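Lysyl oxidase (Pichia pastoris, PDB 1W7C) probably catalyses the oxidative deamination of primary amines, lysine side chains among them, with the aid of copper and a topaquinone formed from one of its own tyrosines. Local coordinates at residues A[177-182]-A[620-624]; A[338-344]-A[354-359]; A[487-491]-A[581-585]; A[611-616]-A[628-633]; A[648-652]-A[669-673]. One frame throughout, in Å; residues are numbered along the deposited sequence. Where two conformers were deposited one is given.

Contact 1 (A[177-182]-A[620-624])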
# COMPACT_ATOMS: atom_id res chain seq x y z
N PRO A 177 19.09 7.91 24.04
CA PRO A 177 20.33 8.67 24.29
C PRO A 177 20.68 8.81 25.76
O PRO A 177 19.91 8.48 26.67
CB PRO A 177 19.96 10.05 23.74
CG PRO A 177 18.49 10.17 24.05
CD PRO A 177 17.95 8.79 23.73
N GLN A 178 21.90 9.28 25.99
CA GLN A 178 22.30 9.80 27.30
C GLN A 178 21.48 11.04 27.63
O GLN A 178 20.84 11.63 26.74
CB GLN A 178 23.81 10.11 27.28
CG GLN A 178 24.68 8.87 26.99
CD GLN A 178 26.13 9.18 26.80
OE1 GLN A 178 26.91 8.26 26.66
NE2 GLN A 178 26.49 10.47 26.80
N LEU A 179 21.47 11.42 28.91
CA LEU A 179 20.67 12.52 29.42
C LEU A 179 21.56 13.60 30.06
O LEU A 179 21.86 13.57 31.26
CB LEU A 179 19.64 11.99 30.42
CG LEU A 179 18.58 11.07 29.78
CD1 LEU A 179 17.86 10.28 30.88
CD2 LEU A 179 17.57 11.84 28.96
N HIS A 180 21.95 14.57 29.24
CA HIS A 180 22.72 15.71 29.70
C HIS A 180 21.79 16.86 30.00
O HIS A 180 20.89 17.20 29.22
CB HIS A 180 23.76 16.14 28.65
CG HIS A 180 24.50 17.39 29.02
ND1 HIS A 180 25.40 17.42 30.07
CD2 HIS A 180 24.41 18.66 28.56
CE1 HIS A 180 25.87 18.65 30.20
NE2 HIS A 180 25.28 19.43 29.30
N ASP A 181 22.00 17.45 31.15
CA ASP A 181 21.15 18.54 31.64
C ASP A 181 21.96 19.84 31.56
O ASP A 181 22.85 20.04 32.38
CB ASP A 181 20.71 18.28 33.08
CG ASP A 181 19.76 19.30 33.59
OD1 ASP A 181 19.63 20.40 33.01
OD2 ASP A 181 19.13 19.11 34.64
N PRO A 182 21.69 20.71 30.59
CA PRO A 182 22.48 21.94 30.48
C PRO A 182 22.36 22.86 31.69
O PRO A 182 23.24 23.70 31.91
CB PRO A 182 21.92 22.64 29.22
CG PRO A 182 21.08 21.64 28.53
CD PRO A 182 20.70 20.59 29.51
N THR A 620 21.93 13.12 18.50
CA THR A 620 21.10 12.37 19.45
C THR A 620 21.31 12.72 20.92
O THR A 620 20.33 12.81 21.67
CB THR A 620 21.23 10.86 19.21
OG1 THR A 620 20.23 10.14 19.94
CG2 THR A 620 22.56 10.27 19.64
N ASN A 621 22.57 12.94 21.35
CA ASN A 621 22.85 13.30 22.76
C ASN A 621 22.79 14.78 23.06
O ASN A 621 22.87 15.18 24.23
CB ASN A 621 24.18 12.71 23.19
CG ASN A 621 24.23 11.21 23.05
OD1 ASN A 621 23.33 10.50 23.53
ND2 ASN A 621 25.26 10.70 22.38
N ALA A 622 22.69 15.60 22.03
CA ALA A 622 22.67 17.05 22.20
C ALA A 622 21.21 17.50 22.29
O ALA A 622 20.61 18.00 21.34
CB ALA A 622 23.41 17.73 21.04
N LEU A 623 20.62 17.28 23.47
CA LEU A 623 19.17 17.24 23.59
C LEU A 623 18.50 18.59 23.35
O LEU A 623 17.40 18.63 22.82
CB LEU A 623 18.78 16.72 24.97
CG LEU A 623 19.23 15.30 25.36
CD1 LEU A 623 18.81 14.97 26.80
CD2 LEU A 623 18.71 14.24 24.36
N TYR A 624 19.16 19.67 23.76
CA TYR A 624 18.59 21.01 23.71
C TYR A 624 19.22 21.91 22.63
O TYR A 624 18.56 22.82 22.11
CB TYR A 624 18.64 21.67 25.11
CG TYR A 624 17.78 20.90 26.08
CD1 TYR A 624 18.34 19.90 26.88
CD2 TYR A 624 16.42 21.09 26.12
CE1 TYR A 624 17.55 19.12 27.71
CE2 TYR A 624 15.61 20.32 26.97
CZ TYR A 624 16.18 19.35 27.77
OH TYR A 624 15.39 18.56 28.58
O HOH W 1 22.38 13.87 26.47
O HOH W 2 21.64 17.63 26.38

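Contact 2 (A[338-344]-A[354-359]). With IMD (imidazole), chain P.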
# COMPACT_ATOMS: atom_id res chain seq x y z
N GLN A 338 17.01 10.76 5.47
CA GLN A 338 17.70 11.66 6.37
C GLN A 338 17.93 11.11 7.77
O GLN A 338 18.94 11.40 8.39
CB GLN A 338 16.88 12.95 6.52
CG GLN A 338 16.88 13.73 5.25
CD GLN A 338 18.20 14.34 4.95
OE1 GLN A 338 18.81 14.98 5.81
NE2 GLN A 338 18.68 14.12 3.73
N GLU A 339 16.97 10.36 8.27
CA GLU A 339 16.96 9.93 9.69
C GLU A 339 15.91 8.89 9.87
O GLU A 339 14.91 8.86 9.15
CB GLU A 339 16.72 11.11 10.63
CG GLU A 339 16.68 10.85 12.13
CD GLU A 339 17.98 10.28 12.72
OE1 GLU A 339 18.35 9.12 12.40
OE2 GLU A 339 18.59 10.98 13.57
N LEU A 340 16.15 8.02 10.83
CA LEU A 340 15.19 7.04 11.29
C LEU A 340 15.26 7.01 12.80
O LEU A 340 16.35 6.85 13.37
CB LEU A 340 15.44 5.61 10.77
CG LEU A 340 15.81 5.29 9.39
CD1 LEU A 340 17.27 5.56 9.21
CD2 LEU A 340 15.49 3.78 9.13
N ILE A 341 14.12 7.15 13.45
CA ILE A 341 14.02 7.14 14.91
C ILE A 341 13.19 5.95 15.37
O ILE A 341 12.30 5.46 14.65
CB ILE A 341 13.45 8.45 15.51
CG1 ILE A 341 12.04 8.71 14.99
CG2 ILE A 341 14.44 9.58 15.22
CD1 ILE A 341 11.31 9.85 15.74
N ALA A 342 13.50 5.49 16.57
CA ALA A 342 12.70 4.48 17.23
C ALA A 342 12.50 4.93 18.65
O ALA A 342 13.48 4.96 19.44
CB ALA A 342 13.36 3.12 17.17
N GLU A 343 11.28 5.36 18.98
CA GLU A 343 10.99 6.02 20.23
C GLU A 343 10.01 5.16 21.04
O GLU A 343 8.87 4.95 20.60
CB GLU A 343 10.37 7.39 19.95
CG GLU A 343 10.05 8.19 21.21
CD GLU A 343 9.27 9.45 20.96
OE1 GLU A 343 9.20 10.26 21.91
OE2 GLU A 343 8.67 9.59 19.87
N TYR A 344 10.45 4.70 22.19
CA TYR A 344 9.70 3.73 23.01
C TYR A 344 8.93 4.39 24.12
O TYR A 344 9.39 5.41 24.66
CB TYR A 344 10.66 2.66 23.59
CG TYR A 344 11.19 1.74 22.52
CD1 TYR A 344 12.13 2.18 21.59
CD2 TYR A 344 10.75 0.41 22.39
CE1 TYR A 344 12.58 1.38 20.59
CE2 TYR A 344 11.20 -0.39 21.37
CZ TYR A 344 12.11 0.11 20.48
OH TYR A 344 12.54 -0.71 19.47
N THR A 354 14.49 5.18 25.75
CA THR A 354 15.03 4.81 24.46
C THR A 354 14.40 5.65 23.37
O THR A 354 13.19 5.58 23.13
CB THR A 354 14.76 3.31 24.21
OG1 THR A 354 15.46 2.51 25.17
CG2 THR A 354 15.30 2.90 22.85
N PHE A 355 15.24 6.43 22.69
CA PHE A 355 14.83 7.25 21.54
C PHE A 355 16.01 7.25 20.59
O PHE A 355 16.80 8.19 20.54
CB PHE A 355 14.51 8.67 22.05
CG PHE A 355 13.72 9.55 21.09
CD1 PHE A 355 12.94 10.59 21.59
CD2 PHE A 355 13.83 9.41 19.71
CE1 PHE A 355 12.24 11.44 20.75
CE2 PHE A 355 13.12 10.27 18.88
CZ PHE A 355 12.36 11.26 19.38
N TYR A 356 16.16 6.14 19.87
CA TYR A 356 17.28 5.98 18.97
C TYR A 356 17.24 6.95 17.80
O TYR A 356 16.18 7.15 17.18
CB TYR A 356 17.38 4.55 18.38
CG TYR A 356 17.59 3.46 19.40
CD1 TYR A 356 16.71 2.39 19.50
CD2 TYR A 356 18.65 3.52 20.28
CE1 TYR A 356 16.87 1.42 20.45
CE2 TYR A 356 18.85 2.52 21.22
CZ TYR A 356 17.95 1.49 21.33
OH TYR A 356 18.13 0.56 22.33
N SER A 357 18.43 7.45 17.46
CA SER A 357 18.73 8.04 16.16
C SER A 357 19.58 7.05 15.39
O SER A 357 20.74 6.83 15.70
CB SER A 357 19.55 9.30 16.36
OG SER A 357 20.23 9.68 15.15
N ASP A 358 19.02 6.42 14.36
CA ASP A 358 19.75 5.38 13.68
C ASP A 358 20.90 5.91 12.84
O ASP A 358 21.88 5.19 12.64
CB ASP A 358 18.80 4.48 12.90
CG ASP A 358 18.14 3.45 13.76
OD1 ASP A 358 18.62 3.18 14.88
OD2 ASP A 358 17.12 2.87 13.40
N ILE A 359 20.85 7.18 12.44
CA ILE A 359 22.01 7.71 11.72
C ILE A 359 23.20 7.98 12.66
O ILE A 359 24.32 8.02 12.19
CB ILE A 359 21.69 8.98 10.86
CG1 ILE A 359 21.45 10.24 11.70
CG2 ILE A 359 20.59 8.67 9.86
CD1 ILE A 359 21.34 11.49 10.84
N1 IMD P . 18.80 -0.94 17.74
C2 IMD P . 18.39 -0.16 16.70
N3 IMD P . 19.06 1.02 16.81
C4 IMD P . 19.87 0.97 17.89
C5 IMD P . 19.70 -0.26 18.48

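Contact 3 (A[487-491]-A[581-585]). With CU (copper (II) ion), chain C.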
# COMPACT_ATOMS: atom_id res chain seq x y z
N PHE A 487 5.72 -0.82 23.32
CA PHE A 487 5.18 0.05 22.30
C PHE A 487 6.16 1.12 21.81
O PHE A 487 6.82 1.77 22.62
CB PHE A 487 4.01 0.69 23.03
CG PHE A 487 3.14 1.64 22.24
CD1 PHE A 487 2.43 2.63 22.93
CD2 PHE A 487 2.90 1.48 20.91
CE1 PHE A 487 1.57 3.47 22.26
CE2 PHE A 487 2.02 2.35 20.24
CZ PHE A 487 1.38 3.33 20.91
N HIS A 488 6.29 1.27 20.49
CA HIS A 488 7.23 2.25 19.97
C HIS A 488 6.78 2.78 18.63
O HIS A 488 5.99 2.15 17.92
CB HIS A 488 8.64 1.68 19.88
CG HIS A 488 8.72 0.44 19.03
ND1 HIS A 488 8.30 -0.79 19.49
CD2 HIS A 488 9.14 0.24 17.74
CE1 HIS A 488 8.45 -1.69 18.52
NE2 HIS A 488 8.96 -1.10 17.46
N ASP A 489 7.26 3.98 18.30
CA ASP A 489 7.12 4.55 16.99
C ASP A 489 8.41 4.44 16.21
O ASP A 489 9.49 4.73 16.74
CB ASP A 489 6.78 6.05 17.07
CG ASP A 489 5.33 6.33 17.37
OD1 ASP A 489 4.48 5.43 17.16
OD2 ASP A 489 5.00 7.43 17.82
N HIS A 490 8.30 3.99 14.97
CA HIS A 490 9.33 4.16 13.95
C HIS A 490 8.92 5.37 13.11
O HIS A 490 7.78 5.41 12.66
CB HIS A 490 9.38 2.96 13.02
CG HIS A 490 9.74 1.67 13.68
ND1 HIS A 490 11.04 1.25 13.84
CD2 HIS A 490 8.95 0.66 14.13
CE1 HIS A 490 11.04 0.05 14.39
NE2 HIS A 490 9.78 -0.33 14.59
N VAL A 491 9.82 6.32 12.88
CA VAL A 491 9.55 7.42 11.96
C VAL A 491 10.80 7.68 11.13
O VAL A 491 11.92 7.66 11.67
CB VAL A 491 9.04 8.72 12.63
CG1 VAL A 491 8.33 9.59 11.60
CG2 VAL A 491 8.14 8.43 13.81
N VAL A 581 2.11 8.23 9.04
CA VAL A 581 1.97 8.59 10.44
C VAL A 581 3.23 9.26 10.97
O VAL A 581 4.30 9.11 10.42
CB VAL A 581 1.58 7.39 11.32
CG1 VAL A 581 0.32 6.66 10.77
CG2 VAL A 581 2.71 6.41 11.44
N HIS A 582 3.04 10.03 12.04
CA HIS A 582 4.10 10.74 12.73
C HIS A 582 4.10 10.37 14.22
O HIS A 582 3.28 9.57 14.67
CB HIS A 582 3.96 12.26 12.51
CG HIS A 582 2.66 12.82 12.98
ND1 HIS A 582 2.30 12.92 14.31
CD2 HIS A 582 1.59 13.26 12.28
CE1 HIS A 582 1.07 13.42 14.40
NE2 HIS A 582 0.62 13.62 13.18
N ARG A 583 5.03 10.94 14.98
CA ARG A 583 5.13 10.64 16.38
C ARG A 583 3.84 10.87 17.11
O ARG A 583 3.15 11.87 16.90
CB ARG A 583 6.19 11.50 17.06
CG ARG A 583 7.63 11.18 16.75
CD ARG A 583 8.58 12.23 17.36
NE ARG A 583 8.58 12.17 18.80
CZ ARG A 583 8.82 13.19 19.61
NH1 ARG A 583 9.02 14.41 19.14
NH2 ARG A 583 8.85 12.99 20.91
N ILE A 584 3.54 9.98 18.02
CA ILE A 584 2.47 10.16 19.03
C ILE A 584 2.92 11.10 20.13
O ILE A 584 2.22 12.05 20.47
CB ILE A 584 2.04 8.80 19.60
CG1 ILE A 584 1.46 7.94 18.48
CG2 ILE A 584 1.03 9.01 20.74
CD1 ILE A 584 1.26 6.47 18.84
N VAL A 585 4.08 10.83 20.72
CA VAL A 585 4.61 11.67 21.81
C VAL A 585 4.94 13.08 21.28
O VAL A 585 5.43 13.20 20.13
CB VAL A 585 5.85 10.99 22.41
CG1 VAL A 585 6.57 11.90 23.41
CG2 VAL A 585 5.47 9.64 23.02
CU CU C . 9.07 -1.92 15.61
O HOH W 3 6.14 8.61 19.92
O HOH W 4 10.81 -3.22 15.99

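Contact 4 (A[611-616]-A[628-633]). With CA (calcium ion), chain E.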
# COMPACT_ATOMS: atom_id res chain seq x y z
N GLU A 611 20.65 24.21 4.70
CA GLU A 611 19.63 23.30 5.22
C GLU A 611 19.74 22.00 4.41
O GLU A 611 18.82 21.54 3.74
CB GLU A 611 18.27 23.96 5.23
CG GLU A 611 18.30 25.22 6.09
CD GLU A 611 16.99 25.96 6.19
OE1 GLU A 611 15.99 25.58 5.53
OE2 GLU A 611 16.95 26.96 6.95
N LEU A 612 20.94 21.44 4.51
CA LEU A 612 21.36 20.25 3.84
C LEU A 612 20.61 19.04 4.32
O LEU A 612 20.23 18.17 3.52
CB LEU A 612 22.86 20.08 4.11
CG LEU A 612 23.47 18.75 3.66
CD1 LEU A 612 23.40 18.62 2.16
CD2 LEU A 612 24.90 18.67 4.17
N ARG A 613 20.39 18.99 5.62
CA ARG A 613 19.98 17.74 6.28
C ARG A 613 19.14 18.05 7.52
O ARG A 613 19.38 19.02 8.22
CB ARG A 613 21.21 16.90 6.65
CG ARG A 613 22.23 17.63 7.54
CD ARG A 613 23.56 16.86 7.62
NE ARG A 613 23.33 15.50 8.08
CZ ARG A 613 24.11 14.48 7.89
NH1 ARG A 613 25.29 14.68 7.31
NH2 ARG A 613 23.74 13.29 8.29
N SER A 614 18.14 17.18 7.78
CA SER A 614 17.20 17.41 8.85
C SER A 614 17.65 16.86 10.21
O SER A 614 17.00 17.15 11.21
CB SER A 614 15.86 16.82 8.47
OG SER A 614 16.04 15.46 8.15
N SER A 615 18.66 16.00 10.22
CA SER A 615 19.31 15.49 11.42
C SER A 615 20.76 15.31 11.11
O SER A 615 21.17 15.51 9.94
CB SER A 615 18.68 14.16 11.85
OG SER A 615 19.16 13.77 13.12
N THR A 616 21.55 14.95 12.11
CA THR A 616 22.97 14.61 11.93
C THR A 616 23.30 13.44 12.81
O THR A 616 22.57 13.15 13.75
CB THR A 616 23.90 15.81 12.33
OG1 THR A 616 23.98 15.92 13.74
CG2 THR A 616 23.44 17.13 11.76
N VAL A 628 21.76 20.29 14.28
CA VAL A 628 20.60 20.68 13.49
C VAL A 628 19.34 20.58 14.34
O VAL A 628 18.98 19.49 14.84
CB VAL A 628 20.47 19.80 12.23
CG1 VAL A 628 19.11 20.06 11.55
CG2 VAL A 628 21.60 20.09 11.25
N ASN A 629 18.68 21.73 14.48
CA ASN A 629 17.33 21.79 14.97
C ASN A 629 16.46 22.06 13.76
O ASN A 629 16.51 23.14 13.20
CB ASN A 629 17.19 22.87 16.03
CG ASN A 629 15.78 22.90 16.63
OD1 ASN A 629 14.81 22.55 15.95
ND2 ASN A 629 15.67 23.33 17.88
N PHE A 630 15.69 21.05 13.35
CA PHE A 630 14.90 21.14 12.12
C PHE A 630 13.97 22.36 12.13
O PHE A 630 13.67 22.91 11.10
CB PHE A 630 14.13 19.86 11.92
CG PHE A 630 13.21 19.86 10.72
CD1 PHE A 630 13.71 19.62 9.46
CD2 PHE A 630 11.86 20.15 10.86
CE1 PHE A 630 12.90 19.60 8.35
CE2 PHE A 630 11.03 20.13 9.74
CZ PHE A 630 11.56 19.89 8.49
N ASN A 631 13.45 22.73 13.31
CA ASN A 631 12.52 23.82 13.37
C ASN A 631 13.14 25.15 12.93
O ASN A 631 12.40 26.05 12.56
CB ASN A 631 11.97 23.96 14.80
CG ASN A 631 10.93 22.91 15.13
OD1 ASN A 631 10.45 22.19 14.23
ND2 ASN A 631 10.61 22.78 16.42
N ALA A 632 14.47 25.25 12.91
CA ALA A 632 15.13 26.46 12.42
C ALA A 632 14.83 26.69 10.93
O ALA A 632 14.94 27.82 10.43
CB ALA A 632 16.63 26.39 12.66
N PHE A 633 14.50 25.62 10.19
CA PHE A 633 14.20 25.77 8.77
C PHE A 633 12.87 26.49 8.52
O PHE A 633 12.63 27.00 7.44
CB PHE A 633 14.03 24.41 8.07
CG PHE A 633 15.23 23.49 8.09
CD1 PHE A 633 16.43 23.81 8.73
CD2 PHE A 633 15.14 22.26 7.42
CE1 PHE A 633 17.50 22.88 8.70
CE2 PHE A 633 16.21 21.35 7.42
CZ PHE A 633 17.40 21.70 8.03
CA CA E . 12.96 28.62 5.77
O HOH W 5 18.17 27.29 9.41
O HOH W 6 14.34 27.23 4.39
O HOH W 7 15.14 28.94 6.75

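Contact 5 (A[648-652]-A[669-673])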
# COMPACT_ATOMS: atom_id res chain seq x y z
N VAL A 648 9.43 14.47 3.77
CA VAL A 648 8.31 13.56 3.82
C VAL A 648 8.58 12.45 4.79
O VAL A 648 9.63 11.82 4.74
CB VAL A 648 8.00 12.97 2.42
CG1 VAL A 648 6.80 12.09 2.51
CG2 VAL A 648 7.80 14.08 1.40
N ASN A 649 7.65 12.21 5.72
CA ASN A 649 7.81 11.17 6.71
C ASN A 649 7.00 9.91 6.43
O ASN A 649 5.86 9.96 5.93
CB ASN A 649 7.43 11.69 8.10
CG ASN A 649 8.33 12.78 8.55
OD1 ASN A 649 9.53 12.77 8.24
ND2 ASN A 649 7.77 13.75 9.28
N LEU A 650 7.61 8.78 6.78
CA LEU A 650 6.95 7.47 6.84
C LEU A 650 7.09 6.96 8.24
O LEU A 650 8.09 7.19 8.91
CB LEU A 650 7.64 6.52 5.85
CG LEU A 650 7.44 6.80 4.37
CD1 LEU A 650 8.11 5.77 3.53
CD2 LEU A 650 5.97 6.91 4.03
N GLY A 651 6.14 6.17 8.69
CA GLY A 651 6.20 5.70 10.05
C GLY A 651 5.33 4.52 10.34
O GLY A 651 4.52 4.12 9.51
N LEU A 652 5.50 3.98 11.54
CA LEU A 652 4.73 2.85 12.05
C LEU A 652 4.57 3.02 13.55
O LEU A 652 5.56 3.24 14.25
CB LEU A 652 5.48 1.54 11.81
CG LEU A 652 5.93 1.21 10.38
CD1 LEU A 652 6.99 0.11 10.33
CD2 LEU A 652 4.78 0.79 9.45
N ALA A 669 4.68 -4.61 8.20
CA ALA A 669 5.43 -3.48 8.75
C ALA A 669 5.97 -2.65 7.59
O ALA A 669 7.15 -2.66 7.33
CB ALA A 669 6.58 -3.99 9.65
N HIS A 670 5.07 -1.97 6.90
CA HIS A 670 5.32 -1.35 5.59
C HIS A 670 4.83 0.08 5.58
O HIS A 670 3.78 0.39 6.14
CB HIS A 670 4.48 -2.08 4.58
CG HIS A 670 4.62 -1.61 3.16
ND1 HIS A 670 3.53 -1.44 2.34
CD2 HIS A 670 5.71 -1.28 2.41
CE1 HIS A 670 3.93 -1.03 1.15
NE2 HIS A 670 5.24 -0.93 1.16
N ALA A 671 5.61 0.93 4.94
CA ALA A 671 5.22 2.32 4.74
C ALA A 671 5.73 2.78 3.38
O ALA A 671 6.78 2.32 2.92
CB ALA A 671 5.79 3.19 5.84
N SER A 672 4.96 3.65 2.70
CA SER A 672 5.38 4.04 1.34
C SER A 672 4.74 5.38 0.98
O SER A 672 3.71 5.78 1.54
CB SER A 672 4.98 3.00 0.29
OG SER A 672 3.55 2.94 0.15
N PHE A 673 5.35 6.06 0.01
CA PHE A 673 4.68 7.18 -0.65
C PHE A 673 5.08 7.13 -2.14
O PHE A 673 6.07 6.49 -2.52
CB PHE A 673 5.01 8.56 -0.08
CG PHE A 673 6.47 8.97 -0.18
CD1 PHE A 673 6.96 9.68 -1.27
CD2 PHE A 673 7.33 8.70 0.86
CE1 PHE A 673 8.28 10.08 -1.33
CE2 PHE A 673 8.65 9.11 0.82
CZ PHE A 673 9.13 9.82 -0.28

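Contact 1 (A[177-182]-A[620-624])
The chain around the end of strand 170-180, an outermost strand of a five-stranded antiparallel sheet, meets the loop 620-624 through Gln178, whose backbone N donates to OD1 of Asn621 (3.1 Å). The donor is tilted from the plane of that carbonyl and the bond is bent, with an N-H...O angle of 143°. Asn621 reaches it with CG anti to its carbonyl carbon (chi1 -58°), which swings OD1 up beside segment 177-182; CB of Pro177, a proline preceded by a cis peptide, lies 3.4 Å from the same OD1. ND2 of the amide bonds to Gly132 O. The Gln178 amide, its OE1 bonded to Lys142 NZ, stacks on that of Asn621, the planes 23° apart. Replacing Asn621 by an alanine would remove this amide and is likely to leave Gln178 N and Gly132 O without their mates. Further along, two waters do the bridging. One is gripped by Asn621 O (2.6 Å) and His180 N (2.9 Å), with a weak bond to Gln178 O; the second links His180 O to Leu623 N. Leu623 turns its two methyls to segment 177-182, CD1 to Leu179 CD2 (4.0 Å) and CD2 to Pro177 CG (4.1 Å). At the exposed end CD of Pro182 comes obliquely to CD1 of the Tyr624 ring (3.6 Å), while His180 O lies at the edge of that ring. An inverse gamma turn centred on Ala622 bends the loop. Apolar packing, one amide bond and bridging waters thus join an edge strand to a long loop of the enzyme domain.

Contact 2 (A[338-344]-A[354-359])
Glu339 sets CG opposite its backbone N (chi1 180°) and then bends at chi2 (61°), curling its carboxylate round to the start of helix 358-361. There OE2 accepts from OG of the N-cap residue Ser357 (2.6 Å) on its syn side, while OE1 takes Ile359 N (3.2 Å) with the syn lone pair and Leu340 N (2.9 Å) with the anti one. Ser615 OG and Gln595 NE2 also bond to OE2, which would restrict rotation of this buried carboxylate. The two segments form the antiparallel beta hairpin of strands 329-344 and 355-357: Ala342 and Tyr356 are a hydrogen-bonded pair, flanked by the non-hydrogen-bonded pairs Ile341-Ser357 and Glu343-Phe355. Glu343, fully extended, lies over one face of the Phe355 ring, CG 3.9 Å from the centroid and the carboxylate stacked on the ring, the planes 22° apart; OE2 continues to a salt bridge with Arg583. Ile341 CD1 packs against Phe355 CE2 (3.6 Å). Asp358 N donates to Leu340 O (2.9 Å). Asp358 is the predicted proton acceptor; its OD1 accepts from N3 of an imidazole, probably from the crystallisation liquor (2.9 Å), whose C4 stands over the centre of the Tyr356 ring, with Thr354 CG2 on the opposite face.

Contact 3 (A[487-491]-A[581-585])
The ring of Phe487, in one of its two deposited conformers, is met obliquely by Ile584, CD1 lying 3.8 Å from CZ. The guanidinium of Arg583, salt-bridged through NE to Glu343, carries Val585 O over the centre of one face, 3.4 Å above its plane, while CG of the chain touches Val491 CG2. On the other side of the strand, CE1 of His490 lies at the edge of the His488 ring, and a copper-bound water at the edge of His490. With CG anti to its carbonyl carbon (chi1 -80°), Asp489 leans toward the loop, where OD2 accepts from Ile584 N (2.9 Å) in an almost straight bond. OD2 also takes a water (2.7 Å) held in turn by Val585 N, and OD1 bonds to His653 ND1. An alanine in place of Asp489 would remove both oxygens and is likely to leave Ile584 N and His653 ND1 without their partners, letting the loop shift. Asn550 of the second subunit accepts from His582 N. Because side chains alternate along the strand, His488 and His490 face away from the loop and bind copper through NE2, each at 2.0 Å. With His654 and the water they form the three-histidine copper site, with its His-X-His pair, of the copper/topaquinone oxidases.

Contact 4 (A[611-616]-A[628-633])
Phe633 ends a short 3-10 turn, its N bonded to Phe630 O (3.0 Å), and lies with its ring against the irregular chain 611-616, which passes it without any direct hydrogen bond. An Asx turn, Asn629 OD1 accepting from Asn631 N, opens that 3-10 segment. Glu611, with CG anti to the carbonyl carbon (chi1 -59°) and extended beyond, slides over one face of the Phe633 ring in the opposite direction: CB stands over the ring centre (3.7 Å from the centroid) and the carboxylate stacks further out, 11° from the ring plane, with OE1 3.4 Å from CG of Phe633. Arg613 O meets the same ring at its edge, in its plane, 3.3 Å from CZ. Val628 fills the far end, CG1 against Arg613 O (3.5 Å) and CG2 against Thr616 CG2 (3.5 Å), while CB of Ser614 touches the Phe630 ring obliquely at CD1. Beyond the stack, OE2 of Glu611 accepts from a water bound to calcium, and OE1 probably does so from a second. The carboxylate is thus a second-shell group, and the stack and the waters together probably hold its plane. Phe633 O binds the ion directly (2.4 Å), with Glu540, Asp635 and Glu637 giving further protein ligands, so that the contact backs a calcium site made of one main-chain carbonyl, acidic side chains and water.

Contact 5 (A[648-652]-A[669-673])
Val648 and Phe673 make the close-packed end of this contact. CG1 of Val648 stands over one face of the Phe673 ring, offset toward the rim, in a CH-pi contact 4.0 Å from the centroid. Leu650 approaches the same ring from another side: its CG lies in the ring plane at the edge, and its CD2 touches Phe673 CD2 (3.9 Å). Phe673 sets CG between its backbone N and carbonyl carbon (chi1 62°), which stands the ring up toward strand 648-652 where the two aliphatic chains can meet it. Leu650 also spreads along the opposing backbone, with CB on Ala671 CB (3.8 Å), CD1 near Ala671 O and CD2 near Ser672 O (3.5 Å). No hydrogen bond crosses. The strands run antiparallel, 162° apart, with axes 6.5 Å apart at closest approach, and each pairs its backbone elsewhere: strand 642-654 with 488-498, and strand 670-678 with 452-458 and 569-576. Side chains therefore pack together two strands not hydrogen-bonded to each other, in the beta sandwich characteristic of the catalytic domain of copper amine oxidases. The small Ala671, facing Leu650, probably lets them come close at mid-contact. The looser side is at Leu652, which is partly exposed and was deposited in two conformers; in one of them CD2 lies 3.5 Å from His670 O and CD1 4.2 Å from Ala669 CB. His670, also partly exposed, starts its side chain away from strand 648-652 and packs on Ser455 and Arg457. Beyond, the side chain of Leu652 comes within about 4 Å of that of the copper ligand His490.

Overall arrangement
Contacts 2, 3 and 5 follow one another across the enzyme domain: strand 329-344 pairs with 488-498 and that with 642-654, and the centres of contacts 2 and 3 are about 10 Å apart, those of 3 and 5 about 11 Å. Ile341 N to Val491 O (2.9 Å) and His490 O to Leu652 N (2.9 Å) are the probable hydrogen bonds of these steps. OD1 of Asp358, the predicted proton acceptor in contact 2, lies 10.8 Å from the copper ion. Contact 4 meets contact 2 through a probable hydrogen bond between Gln338 OE1 and Ser614 N (3.0 Å), linking calcium site and hairpin. Contact 1 packs on contact 2 but stays about 16 Å, nearest atoms, from contact 5.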